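Local coordinates for putative exported protein (Bordetella pertussis, PDB 2DVZ), which probably serves as a periplasmic solute receptor of the tripartite tricarboxylate transporter family, and holds a bound glutamate in this structure, at residues S199-I204 against D221-V226; P217-A222 against F229-F234; D34-L39 against D277-A282; G179-D184 against E191-N196. All coordinates share one frame; numbering follows the deposited sequence.

From the N terminus, contact 3 opens first, on helix 32-48, and closes only at 277-282, where helix 270-279 runs into strand 281-283; the loop of 237 residues between its segments takes in the other three contacts. Within it, contact 4 folds helix 178-187 back on strand 192-196, with just six residues between. Helix 197-205 follows directly and opens contact 1, which closes on the loop after strand 210-215. Contact 2 opens at 217-222, before contact 1 has closed, and ends at 229-234, so the two cross and share Asp221 and Ala222. Ser200 of contact 1 also joins Asp195 of contact 4, and Met201 packs on contact 3 at Asp278 and Gln279.

Contact 1. Residues S199-I204 against D221-V226; sequences SSMPQI and DAIKDV. With CD (cadmium ion), chain F; CD (cadmium ion), chain B.
Met201, built as selenomethionine, pushes its selenium and terminal methyl into the angle between Ala222 and Ile223. Its CG is anti to the backbone N (chi1 -174°), and the chain then bends at both chi2 and chi3, which brings the terminal methyl round onto the loop: CE sits 3.6 Å from Ala222 CB. The selenium follows, with Met201 SE 3.8 Å from Ile223 CG2, so Met201 and Ile223 meet tip to tip. One helical turn on, Ile204 uses its branch methyl and crosses Ile223 at about a right angle, CG2 to CG2 at 3.9 Å. The CG2 methyl of Ile223 is therefore touched by both helix residues. Behind these apolar groups the loop is shaped by a type I turn from Ile223 to Val226, with Val226 N bonded to Ile223 O at 3.1 Å. On the loop's solvent side, Asp221 and Asp225 each hold a cadmium ion through both carboxylate oxygens. Ala222 O also accepts a hydrogen bond from Gln205 NE2, a second tie to the helix. This is apolar packing of an irregular loop on helix 197-205, the helix that directly follows the strand bearing Asn196 of the glutamate site in this periplasmic binding protein fold.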
loop_
_atom_site.group_PDB
_atom_site.type_symbol
_atom_site.label_atom_id
_atom_site.label_comp_id
_atom_site.label_asym_id
_atom_site.label_seq_id
_atom_site.Cartn_x
_atom_site.Cartn_y
_atom_site.Cartn_z
ATOM N N SER A 199 -6.074 -3.922 5.266
ATOM C CA SER A 199 -7.458 -4.055 4.756
ATOM C C SER A 199 -7.980 -5.494 4.794
ATOM O O SER A 199 -9.194 -5.725 4.903
ATOM C CB SER A 199 -7.628 -3.483 3.328
ATOM O OG SER A 199 -6.474 -3.704 2.545
ATOM N N SER A 200 -7.071 -6.460 4.682
ATOM C CA SER A 200 -7.446 -7.845 4.763
ATOM C C SER A 200 -7.463 -8.308 6.212
ATOM O O SER A 200 -8.129 -9.270 6.528
ATOM C CB SER A 200 -6.466 -8.691 3.931
ATOM O OG SER A 200 -6.702 -8.525 2.526
HETATM N N MSE A 201 -6.718 -7.635 7.086
HETATM C CA MSE A 201 -6.604 -8.045 8.500
HETATM C C MSE A 201 -7.901 -8.379 9.241
HETATM O O MSE A 201 -7.943 -9.440 9.863
HETATM C CB MSE A 201 -5.716 -7.108 9.347
HETATM C CG MSE A 201 -5.482 -7.634 10.784
HETATM SE SE MSE A 201 -4.403 -9.348 10.796
HETATM C CE MSE A 201 -2.594 -8.593 10.850
ATOM N N PRO A 202 -8.942 -7.494 9.208
ATOM C CA PRO A 202 -10.234 -7.835 9.864
ATOM C C PRO A 202 -10.888 -9.122 9.374
ATOM O O PRO A 202 -11.467 -9.859 10.189
ATOM C CB PRO A 202 -11.139 -6.629 9.533
ATOM C CG PRO A 202 -10.161 -5.487 9.319
ATOM C CD PRO A 202 -8.982 -6.135 8.625
ATOM N N GLN A 203 -10.814 -9.372 8.062
ATOM C CA GLN A 203 -11.409 -10.567 7.474
ATOM C C GLN A 203 -10.635 -11.820 7.805
ATOM O O GLN A 203 -11.194 -12.907 7.860
ATOM C CB GLN A 203 -11.516 -10.469 5.952
ATOM C CG GLN A 203 -12.145 -9.183 5.426
ATOM C CD GLN A 203 -13.517 -8.883 6.001
ATOM O OE1 GLN A 203 -14.324 -9.793 6.289
ATOM N NE2 GLN A 203 -13.797 -7.576 6.173
ATOM N N ILE A 204 -9.333 -11.674 7.973
ATOM C CA ILE A 204 -8.500 -12.804 8.280
ATOM C C ILE A 204 -8.782 -13.210 9.718
ATOM O O ILE A 204 -8.941 -14.409 10.022
ATOM C CB ILE A 204 -7.006 -12.460 8.030
ATOM C CG1 ILE A 204 -6.744 -12.377 6.511
ATOM C CG2 ILE A 204 -6.078 -13.459 8.680
ATOM C CD1 ILE A 204 -5.492 -11.532 6.168
ATOM N N ASP A 221 2.454 -10.925 15.384
ATOM C CA ASP A 221 1.723 -11.404 16.551
ATOM C C ASP A 221 0.224 -11.551 16.374
ATOM O O ASP A 221 -0.388 -12.455 16.972
ATOM C CB ASP A 221 1.995 -10.495 17.753
ATOM C CG ASP A 221 3.394 -10.638 18.287
ATOM O OD1 ASP A 221 4.125 -11.605 17.949
ATOM O OD2 ASP A 221 3.773 -9.766 19.078
ATOM N N ALA A 222 -0.363 -10.662 15.585
ATOM C CA ALA A 222 -1.782 -10.706 15.267
ATOM C C ALA A 222 -2.122 -11.999 14.606
ATOM O O ALA A 222 -3.233 -12.507 14.783
ATOM C CB ALA A 222 -2.149 -9.554 14.307
ATOM N N ILE A 223 -1.200 -12.515 13.785
ATOM C CA ILE A 223 -1.467 -13.712 12.972
ATOM C C ILE A 223 -0.203 -14.586 12.925
ATOM O O ILE A 223 0.362 -14.876 11.857
ATOM C CB ILE A 223 -1.984 -13.354 11.537
ATOM C CG1 ILE A 223 -1.130 -12.225 10.909
ATOM C CG2 ILE A 223 -3.497 -12.960 11.531
ATOM C CD1 ILE A 223 -1.260 -12.120 9.330
ATOM N N LYS A 224 0.198 -15.030 14.112
ATOM C CA LYS A 224 1.511 -15.618 14.367
ATOM C C LYS A 224 1.836 -16.847 13.529
ATOM O O LYS A 224 2.987 -17.056 13.144
ATOM C CB LYS A 224 1.667 -15.905 15.870
ATOM C CG LYS A 224 2.877 -15.175 16.438
ATOM C CD LYS A 224 2.976 -15.217 17.943
ATOM C CE LYS A 224 4.498 -15.161 18.278
ATOM N NZ LYS A 224 4.895 -14.536 19.581
ATOM N N ASP A 225 0.815 -17.624 13.202
ATOM C CA ASP A 225 0.976 -18.834 12.416
ATOM C C ASP A 225 1.133 -18.694 10.911
ATOM O O ASP A 225 1.435 -19.651 10.264
ATOM C CB ASP A 225 -0.167 -19.753 12.745
ATOM C CG ASP A 225 -0.067 -20.266 14.153
ATOM O OD1 ASP A 225 1.066 -20.611 14.534
ATOM O OD2 ASP A 225 -1.071 -20.312 14.869
ATOM N N VAL A 226 0.927 -17.486 10.371
ATOM C CA VAL A 226 1.153 -17.194 8.957
ATOM C C VAL A 226 2.642 -16.965 8.734
ATOM O O VAL A 226 3.248 -16.090 9.357
ATOM C CB VAL A 226 0.267 -15.962 8.443
ATOM C CG1 VAL A 226 0.465 -15.677 6.914
ATOM C CG2 VAL A 226 -1.225 -16.160 8.793
HETATM CD CD CD F . 5.345 -10.806 20.239
HETATM CD CD CD B . -0.073 -21.089 16.801
HETATM O O HOH W 1 4.395 -12.093 21.829
HETATM O O HOH W 2 0.704 -19.519 17.474
HETATM O O HOH W 3 -0.792 -21.977 19.036
#

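Contact 2. Residues P217-A222 against F229-F234; sequences PTRIDA and FADAGF. With CD (cadmium ion), chain F.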
loop_
_atom_site.group_PDB
_atom_site.type_symbol
_atom_site.label_atom_id
_atom_site.label_comp_id
_atom_site.label_asym_id
_atom_site.label_seq_id
_atom_site.Cartn_x
_atom_site.Cartn_y
_atom_site.Cartn_z
ATOM N N PRO A 217 9.586 -8.795 7.713
ATOM C CA PRO A 217 10.793 -9.478 8.211
ATOM C C PRO A 217 10.518 -10.682 9.090
ATOM O O PRO A 217 11.287 -11.605 9.096
ATOM C CB PRO A 217 11.545 -8.365 9.001
ATOM C CG PRO A 217 11.006 -7.078 8.466
ATOM C CD PRO A 217 9.543 -7.381 8.133
ATOM N N THR A 218 9.436 -10.677 9.831
ATOM C CA THR A 218 9.143 -11.776 10.700
ATOM C C THR A 218 7.648 -12.058 10.635
ATOM O O THR A 218 6.896 -11.290 10.011
ATOM C CB THR A 218 9.571 -11.498 12.203
ATOM O OG1 THR A 218 8.720 -10.514 12.795
ATOM C CG2 THR A 218 11.032 -11.044 12.315
ATOM N N ARG A 219 7.240 -13.157 11.272
ATOM C CA ARG A 219 5.846 -13.362 11.652
ATOM C C ARG A 219 5.312 -12.226 12.527
ATOM O O ARG A 219 6.046 -11.617 13.325
ATOM C CB ARG A 219 5.679 -14.703 12.378
ATOM C CG ARG A 219 6.135 -15.908 11.519
ATOM C CD ARG A 219 6.273 -17.223 12.364
ATOM N NE ARG A 219 6.615 -18.334 11.499
ATOM C CZ ARG A 219 5.706 -19.132 10.928
ATOM N NH1 ARG A 219 4.395 -18.956 11.186
ATOM N NH2 ARG A 219 6.099 -20.121 10.108
ATOM N N ILE A 220 4.015 -11.996 12.406
ATOM C CA ILE A 220 3.324 -10.922 13.072
ATOM C C ILE A 220 2.376 -11.483 14.171
ATOM O O ILE A 220 1.603 -12.361 13.919
ATOM C CB ILE A 220 2.583 -10.055 12.005
ATOM C CG1 ILE A 220 3.584 -9.135 11.307
ATOM C CG2 ILE A 220 1.458 -9.257 12.596
ATOM C CD1 ILE A 220 2.991 -8.261 10.075
ATOM N N ASP A 221 2.454 -10.925 15.384
ATOM C CA ASP A 221 1.723 -11.404 16.551
ATOM C C ASP A 221 0.224 -11.551 16.374
ATOM O O ASP A 221 -0.388 -12.455 16.972
ATOM C CB ASP A 221 1.995 -10.495 17.753
ATOM C CG ASP A 221 3.394 -10.638 18.287
ATOM O OD1 ASP A 221 4.125 -11.605 17.949
ATOM O OD2 ASP A 221 3.773 -9.766 19.078
ATOM N N ALA A 222 -0.363 -10.662 15.585
ATOM C CA ALA A 222 -1.782 -10.706 15.267
ATOM C C ALA A 222 -2.122 -11.999 14.606
ATOM O O ALA A 222 -3.233 -12.507 14.783
ATOM C CB ALA A 222 -2.149 -9.554 14.307
ATOM N N PHE A 229 7.176 -14.750 3.432
ATOM C CA PHE A 229 7.557 -15.291 2.145
ATOM C C PHE A 229 8.939 -15.910 2.188
ATOM O O PHE A 229 9.236 -16.806 1.386
ATOM C CB PHE A 229 7.498 -14.211 1.048
ATOM C CG PHE A 229 6.112 -14.013 0.479
ATOM C CD1 PHE A 229 5.597 -14.904 -0.471
ATOM C CD2 PHE A 229 5.322 -12.942 0.889
ATOM C CE1 PHE A 229 4.296 -14.707 -1.000
ATOM C CE2 PHE A 229 4.030 -12.752 0.391
ATOM C CZ PHE A 229 3.522 -13.640 -0.554
ATOM N N ALA A 230 9.788 -15.404 3.094
ATOM C CA ALA A 230 11.104 -15.980 3.346
ATOM C C ALA A 230 10.976 -17.360 4.042
ATOM O O ALA A 230 11.647 -18.340 3.664
ATOM C CB ALA A 230 11.972 -15.006 4.152
ATOM N N ASP A 231 10.079 -17.456 5.024
ATOM C CA ASP A 231 9.745 -18.769 5.597
ATOM C C ASP A 231 9.218 -19.735 4.531
ATOM O O ASP A 231 9.605 -20.890 4.542
ATOM C CB ASP A 231 8.698 -18.639 6.693
ATOM C CG ASP A 231 9.191 -17.868 7.890
ATOM O OD1 ASP A 231 10.409 -17.976 8.235
ATOM O OD2 ASP A 231 8.331 -17.189 8.511
ATOM N N ALA A 232 8.333 -19.261 3.630
ATOM C CA ALA A 232 7.779 -20.099 2.544
ATOM C C ALA A 232 8.808 -20.541 1.499
ATOM O O ALA A 232 8.523 -21.408 0.656
ATOM C CB ALA A 232 6.652 -19.400 1.850
ATOM N N GLY A 233 9.985 -19.934 1.542
ATOM C CA GLY A 233 11.105 -20.290 0.644
ATOM C C GLY A 233 11.191 -19.419 -0.593
ATOM O O GLY A 233 11.842 -19.785 -1.545
ATOM N N PHE A 234 10.516 -18.265 -0.558
ATOM C CA PHE A 234 10.579 -17.254 -1.610
ATOM C C PHE A 234 10.981 -15.886 -1.094
ATOM O O PHE A 234 10.175 -14.978 -1.160
ATOM C CB PHE A 234 9.233 -17.199 -2.372
ATOM C CG PHE A 234 8.897 -18.510 -3.026
ATOM C CD1 PHE A 234 9.373 -18.796 -4.302
ATOM C CD2 PHE A 234 8.186 -19.499 -2.327
ATOM C CE1 PHE A 234 9.100 -20.064 -4.913
ATOM C CE2 PHE A 234 7.919 -20.749 -2.911
ATOM C CZ PHE A 234 8.375 -21.030 -4.214
HETATM CD CD CD F . 5.345 -10.806 20.239
HETATM O O HOH W 1 4.395 -12.093 21.829
#
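Arg219 and Asp231 make a long surface salt bridge between two parts of the irregular connection that joins strands 210-215 and 241-248. Their flat groups are nearly aligned, with guanidinium and carboxylate planes 22° apart, but the pair is staggered: Asp231 OD2 is 3.6 Å from Arg219 NE and well out of the guanidinium plane. No N-H points at that oxygen, so charge alone draws the groups together. The extended arginine chain passes across the carboxylate at a slant, so Asp231 OD2 is also 3.9 Å from Arg219 CG. The N-H groups of NH1 are used elsewhere, on Lys224 O and, more weakly, on Asp225 O, which probably fixes the guanidinium better than Asp231 does. On the other side, Asp231 belongs to a few residues with helical backbone angles but without the regular helical bonds, overlapped by a type I turn from Ala230 to Gly233, where Gly233 N bonds Ala230 O at 3.1 Å. Phe229 starts that run and sinks its ring against Met158 and Phe162 of helix 154-166. Next to the arginine, Thr218 OG1 donates to Arg219 O at 2.9 Å, approaching from 36° above the carbonyl plane.

Contact 3. Residues D34-L39 against D277-A282; sequences DIIARL and DDQGSA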
loop_
_atom_site.group_PDB
_atom_site.type_symbol
_atom_site.label_atom_id
_atom_site.label_comp_id
_atom_site.label_asym_id
_atom_site.label_seq_id
_atom_site.Cartn_x
_atom_site.Cartn_y
_atom_site.Cartn_z
ATOM N N ASP A 34 -6.455 4.279 2.731
ATOM C CA ASP A 34 -7.581 4.859 3.470
ATOM C C ASP A 34 -7.563 4.559 4.992
ATOM O O ASP A 34 -7.762 5.459 5.817
ATOM C CB ASP A 34 -8.880 4.350 2.867
ATOM C CG ASP A 34 -10.108 5.130 3.346
ATOM O OD1 ASP A 34 -10.131 6.384 3.185
ATOM O OD2 ASP A 34 -11.067 4.474 3.830
ATOM N N ILE A 35 -7.315 3.301 5.361
ATOM C CA ILE A 35 -7.248 2.955 6.774
ATOM C C ILE A 35 -6.200 3.719 7.578
ATOM O O ILE A 35 -6.518 4.290 8.640
ATOM C CB ILE A 35 -7.061 1.421 7.023
ATOM C CG1 ILE A 35 -8.336 0.681 6.590
ATOM C CG2 ILE A 35 -6.765 1.166 8.553
ATOM C CD1 ILE A 35 -8.146 -0.787 6.300
ATOM N N ILE A 36 -4.965 3.693 7.091
ATOM C CA ILE A 36 -3.859 4.351 7.743
ATOM C C ILE A 36 -3.965 5.909 7.674
ATOM O O ILE A 36 -3.707 6.602 8.685
ATOM C CB ILE A 36 -2.511 3.885 7.121
ATOM C CG1 ILE A 36 -2.204 2.429 7.514
ATOM C CG2 ILE A 36 -1.372 4.773 7.617
ATOM C CD1 ILE A 36 -1.354 1.615 6.532
ATOM N N ALA A 37 -4.314 6.431 6.477
ATOM C CA ALA A 37 -4.579 7.854 6.268
ATOM C C ALA A 37 -5.510 8.388 7.353
ATOM O O ALA A 37 -5.179 9.359 8.027
ATOM C CB ALA A 37 -5.182 8.101 4.857
ATOM N N ARG A 38 -6.638 7.714 7.578
ATOM C CA ARG A 38 -7.641 8.229 8.531
ATOM C C ARG A 38 -7.151 8.111 9.966
ATOM O O ARG A 38 -7.329 9.036 10.761
ATOM C CB ARG A 38 -9.004 7.561 8.334
ATOM C CG ARG A 38 -9.526 7.703 6.922
ATOM C CD ARG A 38 -10.988 7.286 6.740
ATOM N NE ARG A 38 -11.432 7.634 5.377
ATOM C CZ ARG A 38 -12.228 8.672 5.083
ATOM N NH1 ARG A 38 -12.684 9.461 6.071
ATOM N NH2 ARG A 38 -12.554 8.923 3.798
ATOM N N LEU A 39 -6.479 7.000 10.279
ATOM C CA LEU A 39 -5.951 6.806 11.623
ATOM C C LEU A 39 -4.955 7.893 11.982
ATOM O O LEU A 39 -5.085 8.524 13.040
ATOM C CB LEU A 39 -5.297 5.412 11.783
ATOM C CG LEU A 39 -4.521 5.104 13.077
ATOM C CD1 LEU A 39 -5.486 4.912 14.178
ATOM C CD2 LEU A 39 -3.620 3.856 12.908
ATOM N N ASP A 277 0.165 -1.763 14.971
ATOM C CA ASP A 277 0.549 -3.095 15.381
ATOM C C ASP A 277 -0.500 -4.150 15.014
ATOM O O ASP A 277 -0.166 -5.174 14.388
ATOM C CB ASP A 277 0.845 -3.110 16.866
ATOM C CG ASP A 277 1.685 -4.308 17.272
ATOM O OD1 ASP A 277 2.780 -4.479 16.682
ATOM O OD2 ASP A 277 1.272 -5.084 18.182
ATOM N N ASP A 278 -1.751 -3.897 15.384
ATOM C CA ASP A 278 -2.832 -4.851 15.136
ATOM C C ASP A 278 -3.156 -5.093 13.663
ATOM O O ASP A 278 -3.633 -6.179 13.325
ATOM C CB ASP A 278 -4.120 -4.464 15.877
ATOM C CG ASP A 278 -4.009 -4.618 17.414
ATOM O OD1 ASP A 278 -2.949 -5.052 17.951
ATOM O OD2 ASP A 278 -5.019 -4.302 18.071
ATOM N N GLN A 279 -2.907 -4.099 12.811
ATOM C CA GLN A 279 -3.264 -4.184 11.392
ATOM C C GLN A 279 -2.153 -4.788 10.541
ATOM O O GLN A 279 -2.406 -5.172 9.407
ATOM C CB GLN A 279 -3.607 -2.807 10.804
ATOM C CG GLN A 279 -2.414 -1.948 10.620
ATOM C CD GLN A 279 -2.706 -0.552 10.100
ATOM O OE1 GLN A 279 -3.741 0.083 10.421
ATOM N NE2 GLN A 279 -1.752 -0.035 9.325
ATOM N N GLY A 280 -0.928 -4.842 11.071
ATOM C CA GLY A 280 0.182 -5.402 10.325
ATOM C C GLY A 280 1.146 -4.356 9.796
ATOM O O GLY A 280 1.724 -4.567 8.748
ATOM N N SER A 281 1.258 -3.220 10.507
ATOM C CA SER A 281 2.187 -2.139 10.218
ATOM C C SER A 281 3.096 -1.819 11.422
ATOM O O SER A 281 2.932 -2.330 12.526
ATOM C CB SER A 281 1.449 -0.841 9.845
ATOM O OG SER A 281 0.509 -1.013 8.829
ATOM N N ALA A 282 4.043 -0.934 11.186
ATOM C CA ALA A 282 4.929 -0.468 12.207
ATOM C C ALA A 282 5.216 0.998 11.931
ATOM O O ALA A 282 5.543 1.357 10.791
ATOM C CB ALA A 282 6.235 -1.271 12.166
#
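Ile35 and Ile36 of helix 32-48 pack against Gln279 in a buried contact at the place where helix 270-279 ends and the chain turns into strand 281-283. The glutamine amide does most of the touching. Gln279 CG lies between the backbone N and the carbonyl carbon (chi1 73°), and from there the extended chain carries the amide across Ile36 at about a right angle. Gln279 NE2 is modelled 3.1 Å from Ile36 CG1, a short value not to be taken too exactly. Its partner OE1 turns to the other isoleucine, 3.7 Å from Ile35 CG2, the two chains sliding past each other in opposite directions. The amide's rotation is set from within its own segment: NE2 donates to Ser281 OG, nearly straight at 163°, with the oxygen in the amide plane. At 2.5 Å this N-to-O distance is doubtful in the same way. Ser281 OG also bonds Thr115 OG1, and it lies 4.0 Å from Ile36 CD1. Between Gln279 and Ser281, Gly280 ends helix 270-279 in a Schellman motif with positive phi. The side chain of Ile36 also lies beside that of Tyr243, a glutamate-binding residue. Around the contact, Leu39 packs on Val272, Ala275 and Leu276 of helix 270-279, while Ile36 rests on Phe112 and Thr115 of strand 106-121, the strand that pairs antiparallel with 281-283.

Contact 4. Residues G179-D184 against E191-N196; sequences GPAVAD and ELIFDN. With GLU (glutamic acid), chain G.
Ile193 loses the most surface here, and its CD1 does the reaching. With CG1 anti to the backbone N (chi1 -168°) and the chain extended beyond, the methyl meets the helix between Ala181 and Val182: CD1 is 3.8 Å from Ala181 CB and 3.6 Å from Val182 CG2. It lies equally close to the backbone, 3.6 Å from Val182 N, so the strand side chain presses on the helix main chain as well as on its side chains. Val182 turns the same CG2 methyl to a second neighbour, Asp195 OD2, at 3.3 Å, the two side chains crossing at about a right angle. Helix 178-187 is the connecting helix of a beta-alpha-beta crossover: it links strands 171-174 and 192-196, which flank strand 145-148 in parallel, and its short segment runs back at 150° to the last strand, with the axes 8.6 Å apart. The carboxylate of Asp195 is buried but well supplied with partners. Ser199 OG and Ser200 OG bond OD2, Ser178 OG bonds OD1, and Asn196 N makes a weak, bent bond of 2.7 Å to Asp195 OD1. Together these partners would fix its rotation and may help to stabilise a negative charge. Asn196, next along the strand, lines the glutamate pocket, and Ser178 N at the start of the helix hydrogen-bonds the ligand itself.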
loop_
_atom_site.group_PDB
_atom_site.type_symbol
_atom_site.label_atom_id
_atom_site.label_comp_id
_atom_site.label_asym_id
_atom_site.label_seq_id
_atom_site.Cartn_x
_atom_site.Cartn_y
_atom_site.Cartn_z
ATOM N N GLY A 179 -10.194 -2.274 -1.104
ATOM C CA GLY A 179 -11.563 -2.244 -0.565
ATOM C C GLY A 179 -12.502 -3.188 -1.317
ATOM O O GLY A 179 -12.978 -4.188 -0.744
ATOM N N PRO A 180 -12.837 -2.855 -2.575
ATOM C CA PRO A 180 -13.690 -3.771 -3.323
ATOM C C PRO A 180 -13.089 -5.156 -3.582
ATOM O O PRO A 180 -13.858 -6.120 -3.752
ATOM C CB PRO A 180 -13.972 -3.012 -4.634
ATOM C CG PRO A 180 -13.767 -1.548 -4.249
ATOM C CD PRO A 180 -12.602 -1.601 -3.320
ATOM N N ALA A 181 -11.753 -5.258 -3.627
ATOM C CA ALA A 181 -11.125 -6.549 -3.837
ATOM C C ALA A 181 -11.351 -7.470 -2.635
ATOM O O ALA A 181 -11.693 -8.635 -2.798
ATOM C CB ALA A 181 -9.628 -6.393 -4.166
ATOM N N VAL A 182 -11.174 -6.942 -1.424
ATOM C CA VAL A 182 -11.330 -7.720 -0.202
ATOM C C VAL A 182 -12.749 -8.300 -0.127
ATOM O O VAL A 182 -12.946 -9.485 0.222
ATOM C CB VAL A 182 -10.924 -6.884 1.077
ATOM C CG1 VAL A 182 -11.456 -7.524 2.378
ATOM C CG2 VAL A 182 -9.398 -6.665 1.151
ATOM N N ALA A 183 -13.739 -7.484 -0.485
ATOM C CA ALA A 183 -15.130 -7.935 -0.488
ATOM C C ALA A 183 -15.424 -9.022 -1.563
ATOM O O ALA A 183 -16.206 -9.950 -1.318
ATOM C CB ALA A 183 -16.076 -6.749 -0.621
ATOM N N ASP A 184 -14.823 -8.919 -2.747
ATOM C CA ASP A 184 -14.964 -10.009 -3.718
ATOM C C ASP A 184 -14.259 -11.305 -3.322
ATOM O O ASP A 184 -14.801 -12.378 -3.534
ATOM C CB ASP A 184 -14.573 -9.561 -5.120
ATOM C CG ASP A 184 -15.737 -8.921 -5.855
ATOM O OD1 ASP A 184 -16.723 -8.539 -5.176
ATOM O OD2 ASP A 184 -15.668 -8.795 -7.101
ATOM N N GLU A 191 -10.822 -16.072 -6.018
ATOM C CA GLU A 191 -10.398 -17.077 -5.035
ATOM C C GLU A 191 -9.214 -16.535 -4.183
ATOM O O GLU A 191 -9.089 -16.836 -2.994
ATOM C CB GLU A 191 -10.053 -18.418 -5.749
ATOM C CG GLU A 191 -11.213 -19.086 -6.651
ATOM C CD GLU A 191 -11.626 -18.353 -8.013
ATOM O OE1 GLU A 191 -10.791 -17.694 -8.701
ATOM O OE2 GLU A 191 -12.839 -18.500 -8.409
ATOM N N LEU A 192 -8.369 -15.719 -4.821
ATOM C CA LEU A 192 -7.142 -15.186 -4.240
ATOM C C LEU A 192 -7.217 -13.662 -4.179
ATOM O O LEU A 192 -7.941 -13.018 -4.963
ATOM C CB LEU A 192 -5.906 -15.585 -5.089
ATOM C CG LEU A 192 -5.268 -16.992 -5.076
ATOM C CD1 LEU A 192 -6.232 -18.204 -5.356
ATOM C CD2 LEU A 192 -4.074 -17.024 -6.023
ATOM N N ILE A 193 -6.458 -13.095 -3.251
ATOM C CA ILE A 193 -6.245 -11.662 -3.212
ATOM C C ILE A 193 -4.812 -11.410 -2.849
ATOM O O ILE A 193 -4.258 -12.073 -1.974
ATOM C CB ILE A 193 -7.214 -10.928 -2.249
ATOM C CG1 ILE A 193 -7.154 -9.398 -2.467
ATOM C CG2 ILE A 193 -7.026 -11.372 -0.765
ATOM C CD1 ILE A 193 -8.020 -8.585 -1.581
ATOM N N PHE A 194 -4.189 -10.474 -3.562
ATOM C CA PHE A 194 -2.914 -9.919 -3.123
ATOM C C PHE A 194 -3.230 -8.579 -2.508
ATOM O O PHE A 194 -3.807 -7.722 -3.172
ATOM C CB PHE A 194 -1.968 -9.785 -4.307
ATOM C CG PHE A 194 -1.418 -11.102 -4.780
ATOM C CD1 PHE A 194 -0.168 -11.551 -4.331
ATOM C CD2 PHE A 194 -2.145 -11.908 -5.658
ATOM C CE1 PHE A 194 0.324 -12.784 -4.756
ATOM C CE2 PHE A 194 -1.645 -13.179 -6.083
ATOM C CZ PHE A 194 -0.428 -13.602 -5.635
ATOM N N ASP A 195 -2.909 -8.413 -1.227
ATOM C CA ASP A 195 -3.231 -7.190 -0.527
ATOM C C ASP A 195 -2.097 -6.674 0.360
ATOM O O ASP A 195 -1.092 -7.374 0.613
ATOM C CB ASP A 195 -4.497 -7.376 0.319
ATOM C CG ASP A 195 -5.197 -6.063 0.624
ATOM O OD1 ASP A 195 -4.798 -5.019 0.048
ATOM O OD2 ASP A 195 -6.146 -6.069 1.440
ATOM N N ASN A 196 -2.271 -5.419 0.784
ATOM C CA ASN A 196 -1.527 -4.847 1.872
ATOM C C ASN A 196 -2.316 -5.308 3.062
ATOM O O ASN A 196 -3.542 -5.305 3.047
ATOM C CB ASN A 196 -1.490 -3.297 1.800
ATOM C CG ASN A 196 -1.384 -2.743 0.334
ATOM O OD1 ASN A 196 -2.328 -2.123 -0.160
ATOM N ND2 ASN A 196 -0.263 -2.971 -0.331
HETATM N N GLU G . -2.154 -0.957 -3.514
HETATM C CA GLU G . -2.030 0.282 -2.721
HETATM C C GLU G . -0.615 0.492 -2.209
HETATM O O GLU G . -0.303 0.509 -1.014
HETATM C CB GLU G . -3.088 0.332 -1.623
HETATM C CG GLU G . -4.477 -0.091 -2.135
HETATM C CD GLU G . -5.621 0.562 -1.418
HETATM O OE1 GLU G . -5.332 1.381 -0.520
HETATM O OE2 GLU G . -6.825 0.286 -1.765
HETATM O OXT GLU G . 0.279 0.715 -3.043
#